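Local coordinates for protein putative NADPH:quinone oxidoreductase (Ralstonia eutropha, PDB 3IUP) that binds NADPH and probably uses it to reduce quinones or related substrates, at residues A323-L326 / K327-V330. Sequence-based numbering, arbitrary orientation.
Sequences ANAL and KQRV
With CG beside its backbone N (chi1 -73°), Lys327 sends its chain back toward the preceding turn of helix 320-332, while chi1 of Asn324 (-77°) places the asparagine amide on the same flank. A bend at chi3 of Lys327 (-67°) then brings CE to 3.3 Å from OD1 of Asn324, the two side chains crossing at a slant as a local i to i+3 pair; NZ stays 3.6 Å from that same OD1. Asn324 was modelled in two conformers, so this approach holds for one of them and is doubtful. On the way the lysine methylenes pass over the peptide oxygen of Ala323, with CG 3.5 Å from Ala323 O. Gln328 shares the first torsion but then runs extended, with CG 3.0 Å from Asn324 O and OE1 3.5 Å from CA of Ala325. Beneath these side chains runs regular alpha-helical bonding: Lys327 N donates to Ala323 O at 2.9 Å, and three further i to i+4 bonds follow, ending with Val330 N on Leu326 O. Leu326 and Val330 belong to the buried face, packing on Leu158, Pro157 and Leu161 of helix 155-169, whereas Arg329 extends away to salt bridges with Asp195 and Glu333. Lys327 also rests on Leu158 and Phe154. Backbone bonds, apolar packing and the Arg329 salt bridges thus hold the helix; the Lys327-Asn324 approach, mainly methylene against amide oxygen, would add at most a modest electrostatic attraction.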
ATOM      1  N   ALA A 323      -2.664 -25.428  -2.250  1.00 22.95           N
ATOM      2  CA  ALA A 323      -4.084 -25.168  -2.536  1.00 23.24           C
ATOM      3  C   ALA A 323      -4.940 -26.399  -2.293  1.00 23.40           C
ATOM      4  O   ALA A 323      -5.956 -26.305  -1.625  1.00 22.66           O
ATOM      5  CB  ALA A 323      -4.282 -24.605  -3.936  1.00 21.88           C
ATOM      6  N   ASN A 324      -4.498 -27.584  -2.739  1.00 24.86           N
ATOM      7  CA  ASN A 324      -5.232 -28.816  -2.482  0.50 24.54           C
ATOM      8  C   ASN A 324      -5.319 -29.139  -0.994  1.00 25.01           C
ATOM      9  O   ASN A 324      -6.369 -29.591  -0.516  1.00 25.48           O
ATOM     10  CB  ASN A 324      -4.624 -29.999  -3.245  0.50 25.54           C
ATOM     11  CG  ASN A 324      -4.985 -30.002  -4.712  0.50 24.78           C
ATOM     12  OD1 ASN A 324      -6.083 -29.596  -5.108  0.50 26.79           O
ATOM     13  ND2 ASN A 324      -4.054 -30.477  -5.540  0.50 27.04           N
ATOM     14  N   ALA A 325      -4.239 -28.888  -0.245  1.00 23.35           N
ATOM     15  CA  ALA A 325      -4.259 -29.102   1.203  1.00 23.42           C
ATOM     16  C   ALA A 325      -5.267 -28.184   1.907  1.00 23.12           C
ATOM     17  O   ALA A 325      -5.905 -28.594   2.879  1.00 23.74           O
ATOM     18  CB  ALA A 325      -2.853 -28.898   1.814  1.00 23.15           C
ATOM     19  N   LEU A 326      -5.369 -26.942   1.452  1.00 22.73           N
ATOM     20  CA  LEU A 326      -6.382 -26.018   2.009  1.00 22.72           C
ATOM     21  C   LEU A 326      -7.784 -26.534   1.669  1.00 22.37           C
ATOM     22  O   LEU A 326      -8.661 -26.613   2.524  1.00 21.56           O
ATOM     23  CB  LEU A 326      -6.211 -24.581   1.476  1.00 22.47           C
ATOM     24  CG  LEU A 326      -4.862 -23.895   1.739  1.00 22.84           C
ATOM     25  CD1 LEU A 326      -4.930 -22.458   1.301  1.00 21.37           C
ATOM     26  CD2 LEU A 326      -4.439 -24.054   3.157  1.00 21.71           C
ATOM     27  N   LYS A 327      -7.979 -26.930   0.425  1.00 23.07           N
ATOM     28  CA  LYS A 327      -9.287 -27.492   0.030  1.00 23.32           C
ATOM     29  C   LYS A 327      -9.670 -28.750   0.827  1.00 23.77           C
ATOM     30  O   LYS A 327     -10.830 -28.934   1.194  1.00 23.66           O
ATOM     31  CB  LYS A 327      -9.327 -27.748  -1.459  1.00 22.51           C
ATOM     32  CG  LYS A 327      -9.419 -26.492  -2.217  1.00 23.93           C
ATOM     33  CD  LYS A 327      -9.550 -26.647  -3.703  1.00 27.57           C
ATOM     34  CE  LYS A 327      -8.325 -27.229  -4.343  1.00 29.72           C
ATOM     35  NZ  LYS A 327      -8.355 -26.896  -5.798  1.00 31.19           N
ATOM     36  N   GLN A 328      -8.698 -29.606   1.101  1.00 24.38           N
ATOM     37  CA  GLN A 328      -8.939 -30.778   1.921  1.00 25.32           C
ATOM     38  C   GLN A 328      -9.384 -30.430   3.346  1.00 24.71           C
ATOM     39  O   GLN A 328     -10.271 -31.073   3.898  1.00 23.96           O
ATOM     40  CB  GLN A 328      -7.683 -31.632   1.960  1.00 26.71           C
ATOM     41  CG  GLN A 328      -7.315 -32.220   0.598  1.00 30.00           C
ATOM     42  CD  GLN A 328      -6.050 -33.079   0.671  1.00 36.66           C
ATOM     43  OE1 GLN A 328      -4.932 -32.563   0.824  1.00 42.26           O
ATOM     44  NE2 GLN A 328      -6.222 -34.391   0.556  1.00 39.61           N
ATOM     45  N   ARG A 329      -8.795 -29.385   3.929  1.00 23.66           N
ATOM     46  CA  ARG A 329      -9.261 -28.932   5.229  1.00 23.36           C
ATOM     47  C   ARG A 329     -10.694 -28.381   5.171  1.00 22.02           C
ATOM     48  O   ARG A 329     -11.503 -28.602   6.084  1.00 22.30           O
ATOM     49  CB  ARG A 329      -8.327 -27.887   5.836  1.00 23.40           C
ATOM     50  CG  ARG A 329      -8.949 -27.341   7.116  1.00 25.33           C
ATOM     51  CD  ARG A 329      -8.028 -26.539   7.913  1.00 26.98           C
ATOM     52  NE  ARG A 329      -8.706 -26.109   9.121  1.00 27.27           N
ATOM     53  CZ  ARG A 329      -8.181 -25.253   9.970  1.00 24.44           C
ATOM     54  NH1 ARG A 329      -6.996 -24.704   9.703  1.00 25.21           N
ATOM     55  NH2 ARG A 329      -8.859 -24.927  11.063  1.00 25.91           N
ATOM     56  N   VAL A 330     -11.022 -27.659   4.101  1.00 21.98           N
ATOM     57  CA  VAL A 330     -12.385 -27.151   3.948  1.00 21.14           C
ATOM     58  C   VAL A 330     -13.385 -28.348   3.940  1.00 21.42           C
ATOM     59  O   VAL A 330     -14.395 -28.329   4.645  1.00 21.66           O
ATOM     60  CB  VAL A 330     -12.551 -26.252   2.682  1.00 20.79           C
ATOM     61  CG1 VAL A 330     -13.999 -25.883   2.487  1.00 19.32           C
ATOM     62  CG2 VAL A 330     -11.677 -24.958   2.783  1.00 20.04           C
TER